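Local coordinates for putative membrane transport protein (Vibrio parahaemolyticus RIMD 2210633, PDB 3CK6) that probably acts as a zinc-proton symporter that takes up zinc, the part described being its cytoplasmic domain, which assembles as a funnel-shaped homopentamer, at residues 57-62 against 76-81; 158-163 against 174-179; 119-124 against 139-144; 147-152 against 220-225. The protein carries 1 engineered substitution. All coordinates share one frame; numbering follows the deposited sequence.

Contact 1: residues 57-62 against 76-81; sequences VDHLLA and NFMLIL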
loop_
_atom_site.group_PDB
_atom_site.type_symbol
_atom_site.label_atom_id
_atom_site.label_comp_id
_atom_site.label_asym_id
_atom_site.label_seq_id
_atom_site.Cartn_x
_atom_site.Cartn_y
_atom_site.Cartn_z
ATOM N N VAL E 57 18.471 -3.963 28.206
ATOM C CA VAL E 57 17.706 -4.190 29.429
ATOM C C VAL E 57 16.540 -3.172 29.546
ATOM O O VAL E 57 15.396 -3.568 29.796
ATOM C CB VAL E 57 18.609 -4.165 30.698
ATOM C CG1 VAL E 57 17.768 -4.309 31.948
ATOM C CG2 VAL E 57 19.648 -5.299 30.640
ATOM N N ASP E 58 16.838 -1.878 29.359
ATOM C CA ASP E 58 15.802 -0.816 29.374
ATOM C C ASP E 58 14.668 -1.165 28.414
ATOM O O ASP E 58 13.483 -1.038 28.761
ATOM C CB ASP E 58 16.375 0.537 28.931
ATOM C CG ASP E 58 17.339 1.162 29.942
ATOM O OD1 ASP E 58 17.478 0.682 31.096
ATOM O OD2 ASP E 58 17.967 2.178 29.562
ATOM N N HIS E 59 15.014 -1.590 27.195
ATOM C CA HIS E 59 13.963 -1.908 26.230
ATOM C C HIS E 59 13.173 -3.132 26.659
ATOM O O HIS E 59 11.930 -3.137 26.582
ATOM C CB HIS E 59 14.477 -2.057 24.793
ATOM C CG HIS E 59 13.425 -1.782 23.749
ATOM N ND1 HIS E 59 12.992 -2.738 22.853
ATOM C CD2 HIS E 59 12.725 -0.660 23.465
ATOM C CE1 HIS E 59 12.074 -2.214 22.058
ATOM N NE2 HIS E 59 11.900 -0.952 22.404
ATOM N N LEU E 60 13.892 -4.148 27.148
ATOM C CA LEU E 60 13.279 -5.406 27.608
ATOM C C LEU E 60 12.286 -5.212 28.754
ATOM O O LEU E 60 11.254 -5.875 28.803
ATOM C CB LEU E 60 14.352 -6.408 28.043
ATOM C CG LEU E 60 13.900 -7.864 28.245
ATOM C CD1 LEU E 60 13.695 -8.579 26.910
ATOM C CD2 LEU E 60 14.878 -8.633 29.128
ATOM N N LEU E 61 12.630 -4.327 29.683
ATOM C CA LEU E 61 11.864 -4.137 30.895
ATOM C C LEU E 61 10.954 -2.898 30.837
ATOM O O LEU E 61 10.386 -2.508 31.854
ATOM C CB LEU E 61 12.810 -4.039 32.110
ATOM C CG LEU E 61 13.803 -5.188 32.373
ATOM C CD1 LEU E 61 14.598 -4.897 33.626
ATOM C CD2 LEU E 61 13.104 -6.544 32.473
ATOM N N ALA E 62 10.838 -2.267 29.668
ATOM C CA ALA E 62 10.118 -0.992 29.542
ATOM C C ALA E 62 8.643 -1.163 29.908
ATOM O O ALA E 62 8.098 -2.258 29.788
ATOM C CB ALA E 62 10.250 -0.456 28.112
ATOM N N ASN E 76 22.874 -12.752 19.001
ATOM C CA ASN E 76 21.834 -12.374 19.961
ATOM C C ASN E 76 20.683 -11.642 19.301
ATOM O O ASN E 76 20.839 -11.000 18.245
ATOM C CB ASN E 76 22.400 -11.494 21.098
ATOM C CG ASN E 76 23.641 -12.112 21.750
ATOM O OD1 ASN E 76 23.750 -13.327 21.856
ATOM N ND2 ASN E 76 24.576 -11.274 22.167
ATOM N N PHE E 77 19.525 -11.756 19.926
ATOM C CA PHE E 77 18.376 -10.967 19.496
ATOM C C PHE E 77 17.382 -10.788 20.614
ATOM O O PHE E 77 17.459 -11.471 21.653
ATOM C CB PHE E 77 17.701 -11.568 18.234
ATOM C CG PHE E 77 17.055 -12.922 18.431
ATOM C CD1 PHE E 77 15.825 -13.052 19.094
ATOM C CD2 PHE E 77 17.637 -14.062 17.869
ATOM C CE1 PHE E 77 15.204 -14.324 19.242
ATOM C CE2 PHE E 77 17.024 -15.330 18.005
ATOM C CZ PHE E 77 15.823 -15.471 18.686
HETATM N N MSE E 78 16.455 -9.856 20.399
HETATM C CA MSE E 78 15.266 -9.734 21.254
HETATM C C MSE E 78 14.048 -9.984 20.410
HETATM O O MSE E 78 13.944 -9.443 19.313
HETATM C CB MSE E 78 15.152 -8.339 21.864
HETATM C CG MSE E 78 13.947 -8.157 22.834
HETATM SE SE MSE E 78 13.978 -6.329 23.598
HETATM C CE MSE E 78 15.630 -6.407 24.461
ATOM N N LEU E 79 13.122 -10.772 20.946
ATOM C CA LEU E 79 11.819 -10.996 20.337
ATOM C C LEU E 79 10.707 -10.702 21.341
ATOM O O LEU E 79 10.648 -11.272 22.436
ATOM C CB LEU E 79 11.679 -12.445 19.854
ATOM C CG LEU E 79 10.388 -12.811 19.131
ATOM C CD1 LEU E 79 10.252 -12.064 17.789
ATOM C CD2 LEU E 79 10.351 -14.319 18.924
ATOM N N ILE E 80 9.819 -9.810 20.941
ATOM C CA ILE E 80 8.690 -9.440 21.768
ATOM C C ILE E 80 7.413 -9.899 21.119
ATOM O O ILE E 80 7.218 -9.657 19.930
ATOM C CB ILE E 80 8.685 -7.895 22.026
ATOM C CG1 ILE E 80 9.970 -7.516 22.778
ATOM C CG2 ILE E 80 7.392 -7.467 22.772
ATOM C CD1 ILE E 80 10.275 -6.006 22.867
ATOM N N LEU E 81 6.532 -10.525 21.917
ATOM C CA LEU E 81 5.278 -11.091 21.453
ATOM C C LEU E 81 4.145 -10.804 22.426
ATOM O O LEU E 81 4.375 -10.445 23.574
ATOM C CB LEU E 81 5.393 -12.617 21.283
ATOM C CG LEU E 81 6.493 -13.103 20.330
ATOM C CD1 LEU E 81 6.621 -14.603 20.479
ATOM C CD2 LEU E 81 6.224 -12.711 18.849
#
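Selenomethionine Met-78 reaches from strand 77-83 to the end of helix 54-60, where it meets His-59 and Leu-60. Its chain first runs straight off the sheet, CG lying anti to the backbone N (chi1 -177°), and then bends at the selenium (chi3 -61°), which turns CE toward the leucine.

The sulfur-aromatic type of contact, here made by selenium, involves His-59. SE of Met-78 sits 3.8 Å from ND1 of His-59 and 4.9 Å from the centroid of that ring. Lying 81° off the ring normal, it approaches the imidazole at its edge and not over a face.

The apolar contact is with Leu-60. CE of Met-78 is 3.8 Å from CD1 of Leu-60 and equally close to CB of the same leucine, so the methyl lies against the side of the leucine chain. Separately, CD1 of Ile-80 makes a looser van der Waals approach, oblique to the imidazole and 4.2 Å from ND1 of His-59.

Met-78 and Ile-80 belong to one face of the strand; Phe-77, Leu-79 and Leu-81 point to the other, where helices 134-161 and 173-199 pack. The contact therefore fixes a helix on one side of the central mixed sheet of this CorA-family domain. The His-59 ring also stacks with Phe-214 of a neighbouring subunit.

With no hydrogen bond between the segments, what joins them is van der Waals packing and a chalcogen at the imidazole edge, selenium in this crystal and probably sulfur in the natural protein.

Contact 2: residues 158-163 against 174-179; sequences ETLNEF and IAAQKA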
loop_
_atom_site.group_PDB
_atom_site.type_symbol
_atom_site.label_atom_id
_atom_site.label_comp_id
_atom_site.label_asym_id
_atom_site.label_seq_id
_atom_site.Cartn_x
_atom_site.Cartn_y
_atom_site.Cartn_z
ATOM N N GLU E 158 -18.339 -17.351 17.598
ATOM C CA GLU E 158 -19.614 -17.739 18.247
ATOM C C GLU E 158 -20.590 -16.576 18.386
ATOM O O GLU E 158 -21.790 -16.711 18.121
ATOM C CB GLU E 158 -19.364 -18.283 19.656
ATOM C CG GLU E 158 -18.718 -19.653 19.744
ATOM C CD GLU E 158 -19.302 -20.477 20.881
ATOM O OE1 GLU E 158 -20.418 -20.140 21.349
ATOM O OE2 GLU E 158 -18.647 -21.463 21.299
ATOM N N THR E 159 -20.068 -15.446 18.849
ATOM C CA THR E 159 -20.838 -14.222 18.994
ATOM C C THR E 159 -21.392 -13.819 17.628
ATOM O O THR E 159 -22.599 -13.571 17.493
ATOM C CB THR E 159 -19.966 -13.092 19.606
ATOM O OG1 THR E 159 -19.570 -13.472 20.925
ATOM C CG2 THR E 159 -20.717 -11.762 19.685
ATOM N N LEU E 160 -20.511 -13.794 16.630
ATOM C CA LEU E 160 -20.832 -13.373 15.261
ATOM C C LEU E 160 -21.888 -14.254 14.592
ATOM O O LEU E 160 -22.889 -13.742 14.072
ATOM C CB LEU E 160 -19.551 -13.293 14.399
ATOM C CG LEU E 160 -18.774 -11.965 14.320
ATOM C CD1 LEU E 160 -18.659 -11.264 15.666
ATOM C CD2 LEU E 160 -17.395 -12.156 13.705
ATOM N N ASN E 161 -21.677 -15.569 14.627
ATOM C CA ASN E 161 -22.620 -16.522 14.030
ATOM C C ASN E 161 -24.029 -16.409 14.614
ATOM O O ASN E 161 -25.004 -16.810 13.971
ATOM C CB ASN E 161 -22.121 -17.966 14.161
ATOM C CG ASN E 161 -20.896 -18.267 13.286
ATOM O OD1 ASN E 161 -20.505 -17.477 12.415
ATOM N ND2 ASN E 161 -20.297 -19.434 13.510
ATOM N N GLU E 162 -24.128 -15.854 15.819
ATOM C CA GLU E 162 -25.408 -15.717 16.508
ATOM C C GLU E 162 -26.098 -14.362 16.281
ATOM O O GLU E 162 -27.211 -14.144 16.780
ATOM C CB GLU E 162 -25.259 -16.043 18.002
ATOM C CG GLU E 162 -24.950 -17.527 18.252
ATOM C CD GLU E 162 -24.744 -17.886 19.720
ATOM O OE1 GLU E 162 -25.151 -19.006 20.110
ATOM O OE2 GLU E 162 -24.168 -17.068 20.477
ATOM N N PHE E 163 -25.450 -13.466 15.521
ATOM C CA PHE E 163 -26.080 -12.196 15.120
ATOM C C PHE E 163 -27.363 -12.489 14.370
ATOM O O PHE E 163 -27.359 -13.214 13.372
ATOM C CB PHE E 163 -25.187 -11.345 14.205
ATOM C CG PHE E 163 -24.008 -10.707 14.892
ATOM C CD1 PHE E 163 -24.001 -10.498 16.273
ATOM C CD2 PHE E 163 -22.904 -10.284 14.140
ATOM C CE1 PHE E 163 -22.900 -9.900 16.902
ATOM C CE2 PHE E 163 -21.799 -9.688 14.757
ATOM C CZ PHE E 163 -21.799 -9.501 16.140
ATOM N N ILE E 174 -20.877 -4.520 19.091
ATOM C CA ILE E 174 -20.038 -3.436 19.580
ATOM C C ILE E 174 -18.933 -4.055 20.436
ATOM O O ILE E 174 -17.765 -3.699 20.283
ATOM C CB ILE E 174 -20.820 -2.363 20.382
ATOM C CG1 ILE E 174 -21.816 -1.580 19.489
ATOM C CG2 ILE E 174 -19.854 -1.424 21.123
ATOM C CD1 ILE E 174 -21.192 -0.719 18.358
ATOM N N ALA E 175 -19.313 -4.995 21.307
ATOM C CA ALA E 175 -18.361 -5.705 22.169
ATOM C C ALA E 175 -17.350 -6.488 21.336
ATOM O O ALA E 175 -16.156 -6.471 21.636
ATOM C CB ALA E 175 -19.082 -6.633 23.122
ATOM N N ALA E 176 -17.834 -7.163 20.294
ATOM C CA ALA E 176 -16.978 -7.985 19.436
ATOM C C ALA E 176 -15.940 -7.153 18.687
ATOM O O ALA E 176 -14.771 -7.518 18.630
ATOM C CB ALA E 176 -17.817 -8.790 18.465
ATOM N N GLN E 177 -16.372 -6.031 18.130
ATOM C CA GLN E 177 -15.475 -5.156 17.397
ATOM C C GLN E 177 -14.397 -4.533 18.283
ATOM O O GLN E 177 -13.251 -4.402 17.852
ATOM C CB GLN E 177 -16.240 -4.058 16.668
ATOM C CG GLN E 177 -15.661 -3.808 15.256
ATOM C CD GLN E 177 -15.412 -2.337 14.969
ATOM O OE1 GLN E 177 -14.371 -1.968 14.395
ATOM N NE2 GLN E 177 -16.358 -1.486 15.372
ATOM N N LYS E 178 -14.778 -4.132 19.502
ATOM C CA LYS E 178 -13.812 -3.651 20.483
ATOM C C LYS E 178 -12.750 -4.716 20.751
ATOM O O LYS E 178 -11.554 -4.413 20.826
ATOM C CB LYS E 178 -14.498 -3.237 21.796
ATOM C CG LYS E 178 -13.522 -2.942 22.966
ATOM C CD LYS E 178 -12.550 -1.762 22.701
ATOM C CE LYS E 178 -13.160 -0.405 23.066
ATOM N NZ LYS E 178 -13.288 -0.187 24.542
ATOM N N ALA E 179 -13.197 -5.957 20.911
ATOM C CA ALA E 179 -12.289 -7.066 21.143
ATOM C C ALA E 179 -11.349 -7.255 19.962
ATOM O O ALA E 179 -10.143 -7.392 20.152
ATOM C CB ALA E 179 -13.076 -8.333 21.437
#
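Ala-176 meets Leu-160 and Thr-159 near the turn of an antiparallel helical hairpin, formed by helices 134-161 and 173-199 of the long helical part of the CorA-family domain. The backbones approach most closely between Thr-159 and Ala-176, whose CA atoms lie 7.3 Å apart.

Ala-176 has the largest share of buried surface. Its CB points at the opposing helix and receives two side chains. The closer is Leu-160, whose CD1 branch stands 3.8 Å from CB of Ala-176. Leu-160 leaves its backbone at a slant to the alanine, and its CD1 branch reaches back through an off-staggered first torsion (chi1 -91°). The same leucine also touches Tyr-229 and Glu-232 of helix 209-246, so it touches both neighbouring helices.

Thr-159 makes the looser contact, with its methyl CG2 at 4.3 Å from CB of Ala-176. At chi1 -63° that methyl is anti to the backbone N and faces the alanine, while the hydroxyl stays by its own helix, where OG1 makes a weak hydrogen bond to the backbone O of Thr-155.

No hydrogen bond crosses between the segments, and the small buried area, 93 Å² in all, fits a contact resting on one methyl group. Just past the end of helix 134-161, Phe-163 stacks its ring with Phe-236; one face of that ring lies under its own chain, with CA of Leu-160 3.8 Å above the plane, over the ring centre.

Contact 3: residues 119-124 against 139-144; sequences MEIRQA and NQIIEG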
loop_
_atom_site.group_PDB
_atom_site.type_symbol
_atom_site.label_atom_id
_atom_site.label_comp_id
_atom_site.label_asym_id
_atom_site.label_seq_id
_atom_site.Cartn_x
_atom_site.Cartn_y
_atom_site.Cartn_z
HETATM N N MSE E 119 2.804 -22.096 30.309
HETATM C CA MSE E 119 2.430 -23.117 31.299
HETATM C C MSE E 119 2.371 -24.517 30.707
HETATM O O MSE E 119 2.857 -25.469 31.315
HETATM C CB MSE E 119 1.057 -22.820 31.936
HETATM C CG MSE E 119 1.004 -21.521 32.663
HETATM SE SE MSE E 119 -0.711 -21.273 33.485
HETATM C CE MSE E 119 -0.873 -19.381 33.164
ATOM N N GLU E 120 1.765 -24.640 29.529
ATOM C CA GLU E 120 1.623 -25.949 28.867
ATOM C C GLU E 120 2.993 -26.526 28.484
ATOM O O GLU E 120 3.231 -27.723 28.648
ATOM C CB GLU E 120 0.617 -25.876 27.706
ATOM C CG GLU E 120 -0.830 -25.762 28.291
ATOM C CD GLU E 120 -1.961 -25.464 27.297
ATOM O OE1 GLU E 120 -1.764 -25.478 26.059
ATOM O OE2 GLU E 120 -3.089 -25.212 27.792
ATOM N N ILE E 121 3.908 -25.667 28.052
ATOM C CA ILE E 121 5.288 -26.101 27.762
ATOM C C ILE E 121 6.012 -26.539 29.028
ATOM O O ILE E 121 6.594 -27.619 29.064
ATOM C CB ILE E 121 6.082 -25.020 26.977
ATOM C CG1 ILE E 121 5.438 -24.804 25.590
ATOM C CG2 ILE E 121 7.572 -25.395 26.892
ATOM C CD1 ILE E 121 5.710 -23.444 24.964
ATOM N N ARG E 122 5.927 -25.712 30.071
ATOM C CA ARG E 122 6.449 -26.048 31.402
ATOM C C ARG E 122 5.898 -27.390 31.957
ATOM O O ARG E 122 6.650 -28.199 32.511
ATOM C CB ARG E 122 6.188 -24.883 32.365
ATOM C CG ARG E 122 7.028 -23.579 32.067
ATOM C CD ARG E 122 6.460 -22.403 32.884
ATOM N NE ARG E 122 6.728 -22.634 34.298
ATOM C CZ ARG E 122 6.121 -22.048 35.324
ATOM N NH1 ARG E 122 5.167 -21.146 35.132
ATOM N NH2 ARG E 122 6.489 -22.388 36.556
ATOM N N GLN E 123 4.601 -27.639 31.776
ATOM C CA GLN E 123 3.995 -28.931 32.173
ATOM C C GLN E 123 4.569 -30.131 31.387
ATOM O O GLN E 123 4.901 -31.153 31.979
ATOM C CB GLN E 123 2.465 -28.872 32.071
ATOM C CG GLN E 123 1.864 -27.869 33.071
ATOM C CD GLN E 123 0.340 -27.881 33.164
ATOM O OE1 GLN E 123 -0.360 -28.557 32.387
ATOM N NE2 GLN E 123 -0.185 -27.123 34.126
ATOM N N ALA E 124 4.710 -29.973 30.073
ATOM C CA ALA E 124 5.293 -30.984 29.198
ATOM C C ALA E 124 6.749 -31.319 29.580
ATOM O O ALA E 124 7.125 -32.499 29.655
ATOM C CB ALA E 124 5.201 -30.520 27.747
ATOM N N ASN E 139 9.992 -22.112 18.982
ATOM C CA ASN E 139 8.934 -22.506 18.042
ATOM C C ASN E 139 7.637 -22.833 18.766
ATOM O O ASN E 139 6.560 -22.378 18.369
ATOM C CB ASN E 139 9.440 -23.704 17.214
ATOM C CG ASN E 139 8.625 -23.952 15.929
ATOM O OD1 ASN E 139 9.091 -24.690 15.060
ATOM N ND2 ASN E 139 7.406 -23.376 15.818
ATOM N N GLN E 140 7.731 -23.596 19.853
ATOM C CA GLN E 140 6.541 -23.946 20.644
ATOM C C GLN E 140 5.922 -22.746 21.356
ATOM O O GLN E 140 4.705 -22.672 21.486
ATOM C CB GLN E 140 6.857 -25.038 21.657
ATOM C CG GLN E 140 7.073 -26.420 21.031
ATOM C CD GLN E 140 7.091 -27.538 22.062
ATOM O OE1 GLN E 140 6.736 -27.336 23.231
ATOM N NE2 GLN E 140 7.526 -28.726 21.638
ATOM N N ILE E 141 6.741 -21.811 21.817
ATOM C CA ILE E 141 6.209 -20.571 22.409
ATOM C C ILE E 141 5.377 -19.794 21.373
ATOM O O ILE E 141 4.223 -19.413 21.637
ATOM C CB ILE E 141 7.332 -19.669 23.004
ATOM C CG1 ILE E 141 8.026 -20.379 24.182
ATOM C CG2 ILE E 141 6.752 -18.282 23.456
ATOM C CD1 ILE E 141 9.359 -19.722 24.627
ATOM N N ILE E 142 5.962 -19.584 20.191
ATOM C CA ILE E 142 5.304 -18.862 19.101
ATOM C C ILE E 142 3.992 -19.570 18.713
ATOM O O ILE E 142 2.920 -18.952 18.711
ATOM C CB ILE E 142 6.281 -18.655 17.891
ATOM C CG1 ILE E 142 7.406 -17.688 18.269
ATOM C CG2 ILE E 142 5.547 -18.141 16.668
ATOM C CD1 ILE E 142 8.620 -17.768 17.364
ATOM N N GLU E 143 4.060 -20.873 18.420
ATOM C CA GLU E 143 2.857 -21.616 18.054
ATOM C C GLU E 143 1.846 -21.741 19.206
ATOM O O GLU E 143 0.632 -21.760 18.969
ATOM C CB GLU E 143 3.188 -23.002 17.493
ATOM C CG GLU E 143 3.845 -22.969 16.114
ATOM C CD GLU E 143 2.840 -22.827 14.951
ATOM O OE1 GLU E 143 1.905 -21.988 15.033
ATOM O OE2 GLU E 143 3.005 -23.552 13.928
ATOM N N GLY E 144 2.339 -21.852 20.438
ATOM C CA GLY E 144 1.440 -21.928 21.592
ATOM C C GLY E 144 0.593 -20.662 21.703
ATOM O O GLY E 144 -0.619 -20.738 21.883
#
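Ile-121 projects from helix 116-126 with its long branch aimed into helix 134-161, between Gln-140 and Ile-141. CG1 is anti to the carbonyl carbon and beside the backbone N (chi1 -64°); this sends CG1 toward the second helix, and the extended second torsion (chi2 156°) carries CD1 on to its backbone. There it lies 3.7 Å from the carbonyl C of Gln-140 and 3.7 Å from N of Ile-141, which places the methyl against the peptide group linking these two residues.

The two flanking side chains approach from different directions. Gln-140 slants past the isoleucine: its CB is 3.8 Å from CD1 of Ile-121, and its extended chain brings OE1 to 3.7 Å from CG1 of the same residue. Ile-141 contributes the side of its own longer branch, CG1 standing 3.9 Å from CD1 of Ile-121. Pro-131, in the loop joining the helices, also touches both Ile-121 and Gln-140.

Neighbouring charges tie the same helices together: Glu-120 forms a salt bridge with Lys-148, two turns beyond Gln-140 on the longer helix.

CG1 of Ile-121 has no polar hydrogen to give, so the Gln-140 side-chain oxygen meets it only by van der Waals contact. What joins the segments is the fit of one buried aliphatic branch against a peptide group, the Gln-140 chain and Ile-141, a chemistry of shape without directed polar bonds.

Contact 4: residues 147-152 against 220-225; sequences GKIDLY and TRINET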
loop_
_atom_site.group_PDB
_atom_site.type_symbol
_atom_site.label_atom_id
_atom_site.label_comp_id
_atom_site.label_asym_id
_atom_site.label_seq_id
_atom_site.Cartn_x
_atom_site.Cartn_y
_atom_site.Cartn_z
ATOM N N GLY E 147 -1.992 -20.653 18.906
ATOM C CA GLY E 147 -3.048 -21.585 19.305
ATOM C C GLY E 147 -4.067 -20.970 20.264
ATOM O O GLY E 147 -5.278 -21.119 20.084
ATOM N N LYS E 148 -3.587 -20.282 21.292
ATOM C CA LYS E 148 -4.515 -19.626 22.236
ATOM C C LYS E 148 -5.272 -18.428 21.654
ATOM O O LYS E 148 -6.420 -18.178 22.034
ATOM C CB LYS E 148 -3.800 -19.256 23.550
ATOM C CG LYS E 148 -3.120 -20.452 24.247
ATOM C CD LYS E 148 -4.102 -21.578 24.530
ATOM C CE LYS E 148 -3.417 -22.742 25.218
ATOM N NZ LYS E 148 -4.389 -23.820 25.608
ATOM N N ILE E 149 -4.637 -17.693 20.738
ATOM C CA ILE E 149 -5.334 -16.610 20.027
ATOM C C ILE E 149 -6.452 -17.206 19.160
ATOM O O ILE E 149 -7.593 -16.707 19.178
ATOM C CB ILE E 149 -4.380 -15.743 19.163
ATOM C CG1 ILE E 149 -3.437 -14.921 20.059
ATOM C CG2 ILE E 149 -5.199 -14.798 18.273
ATOM C CD1 ILE E 149 -2.218 -14.321 19.343
ATOM N N ASP E 150 -6.143 -18.286 18.436
ATOM C CA ASP E 150 -7.172 -19.010 17.685
ATOM C C ASP E 150 -8.356 -19.385 18.568
ATOM O O ASP E 150 -9.491 -19.170 18.175
ATOM C CB ASP E 150 -6.613 -20.282 17.030
ATOM C CG ASP E 150 -6.061 -20.032 15.632
ATOM O OD1 ASP E 150 -6.615 -19.166 14.920
ATOM O OD2 ASP E 150 -5.076 -20.720 15.236
ATOM N N LEU E 151 -8.088 -19.944 19.753
ATOM C CA LEU E 151 -9.156 -20.380 20.661
ATOM C C LEU E 151 -10.035 -19.210 21.059
ATOM O O LEU E 151 -11.260 -19.342 21.079
ATOM C CB LEU E 151 -8.616 -21.089 21.922
ATOM C CG LEU E 151 -8.311 -22.592 21.817
ATOM C CD1 LEU E 151 -7.326 -23.051 22.897
ATOM C CD2 LEU E 151 -9.593 -23.471 21.835
ATOM N N TYR E 152 -9.416 -18.067 21.364
ATOM C CA TYR E 152 -10.181 -16.863 21.678
ATOM C C TYR E 152 -11.008 -16.382 20.482
ATOM O O TYR E 152 -12.185 -16.044 20.629
ATOM C CB TYR E 152 -9.279 -15.745 22.211
ATOM C CG TYR E 152 -10.001 -14.445 22.480
ATOM C CD1 TYR E 152 -10.946 -14.342 23.503
ATOM C CD2 TYR E 152 -9.732 -13.310 21.717
ATOM C CE1 TYR E 152 -11.607 -13.139 23.738
ATOM C CE2 TYR E 152 -10.382 -12.107 21.956
ATOM C CZ TYR E 152 -11.310 -12.028 22.958
ATOM O OH TYR E 152 -11.951 -10.825 23.182
ATOM N N THR E 220 -0.379 -15.231 9.953
ATOM C CA THR E 220 -0.958 -14.569 8.775
ATOM C C THR E 220 -2.434 -14.936 8.660
ATOM O O THR E 220 -3.276 -14.049 8.507
ATOM C CB THR E 220 -0.202 -14.952 7.494
ATOM O OG1 THR E 220 1.174 -14.616 7.665
ATOM C CG2 THR E 220 -0.757 -14.214 6.257
ATOM N N ARG E 221 -2.739 -16.233 8.771
ATOM C CA ARG E 221 -4.138 -16.699 8.798
ATOM C C ARG E 221 -4.957 -15.992 9.887
ATOM O O ARG E 221 -6.088 -15.543 9.631
ATOM C CB ARG E 221 -4.230 -18.219 8.962
ATOM C CG ARG E 221 -5.704 -18.714 9.236
ATOM C CD ARG E 221 -5.702 -20.272 9.384
ATOM N NE ARG E 221 -4.822 -20.702 10.471
ATOM C CZ ARG E 221 -5.061 -20.518 11.772
ATOM N NH1 ARG E 221 -4.176 -20.936 12.667
ATOM N NH2 ARG E 221 -6.172 -19.913 12.188
ATOM N N ILE E 222 -4.396 -15.904 11.101
ATOM C CA ILE E 222 -5.055 -15.171 12.196
ATOM C C ILE E 222 -5.422 -13.737 11.800
ATOM O O ILE E 222 -6.595 -13.324 11.969
ATOM C CB ILE E 222 -4.242 -15.253 13.525
ATOM C CG1 ILE E 222 -4.209 -16.720 14.014
ATOM C CG2 ILE E 222 -4.768 -14.231 14.590
ATOM C CD1 ILE E 222 -3.299 -16.983 15.219
ATOM N N ASN E 223 -4.454 -12.995 11.256
ATOM C CA ASN E 223 -4.681 -11.613 10.804
ATOM C C ASN E 223 -5.784 -11.512 9.754
ATOM O O ASN E 223 -6.632 -10.634 9.841
ATOM C CB ASN E 223 -3.390 -10.960 10.286
ATOM C CG ASN E 223 -2.579 -10.327 11.392
ATOM O OD1 ASN E 223 -2.962 -9.301 11.940
ATOM N ND2 ASN E 223 -1.462 -10.953 11.753
ATOM N N GLU E 224 -5.788 -12.419 8.788
ATOM C CA GLU E 224 -6.853 -12.453 7.786
ATOM C C GLU E 224 -8.223 -12.764 8.364
ATOM O O GLU E 224 -9.208 -12.220 7.908
ATOM C CB GLU E 224 -6.531 -13.417 6.655
ATOM C CG GLU E 224 -5.257 -12.990 5.915
ATOM C CD GLU E 224 -4.719 -14.020 4.934
ATOM O OE1 GLU E 224 -5.079 -15.235 4.986
ATOM O OE2 GLU E 224 -3.896 -13.585 4.095
ATOM N N THR E 225 -8.269 -13.655 9.349
ATOM C CA THR E 225 -9.513 -14.016 10.021
ATOM C C THR E 225 -10.095 -12.824 10.785
ATOM O O THR E 225 -11.307 -12.560 10.717
ATOM C CB THR E 225 -9.309 -15.224 10.956
ATOM O OG1 THR E 225 -9.195 -16.394 10.154
ATOM C CG2 THR E 225 -10.540 -15.406 11.844
#
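Asp-150 and Arg-221 form a two-pronged salt bridge between helices 134-161 and 209-246, which run side by side in the helical bundle of this CorA-family domain. The local axes come within 10.8 Å, their N-to-C directions only 20° apart.

From CB, which heads along the flank of its helix, the Asp-150 side chain turns at CG toward the arginine; CG lies 3.4 Å from NH2 of Arg-221. OD2 then receives NH1 of Arg-221 at 2.7 Å through its syn lone pair. OD1 takes NH2 of Arg-221 at 2.9 Å, also on the syn side but 25° out of the carboxylate plane. Both bonds are nearly straight, and with the two flat groups tilted by just 28° the end-on grip restricts rotation of each. OD1 additionally rests 3.5 Å from CG1 of Ile-222, so an aliphatic branch flanks the ion pair.

Arg-221 packs on Glu-64 of a neighbouring subunit, and Glu-224 forms a salt bridge with Arg-66 of that subunit. On the buried side, Ile-149 and Ile-222 cross at about a right angle, their CG2 methyls 3.8 Å apart.

In the fold
From the N terminus, contact 1 closes the first loop, bringing strand 77-83 back to helix 54-60. Contact 3 follows in series and returns helix 134-161 to helix 116-126. That long helix then serves contacts 3, 4 and 2 in turn. Contact 4 opens at 147-152 and closes only at 220-225; the short hairpin of contact 2, from 158-163 to 174-179, falls entirely within this span, and no two loops cross. Among the places where the sheet meets the helices, Leu-79 and Leu-81 of contact 1 pack on Ile-142 of contact 3. Contacts 1 and 2, with centres 34 Å apart, lie on opposite sides of the chain's centre.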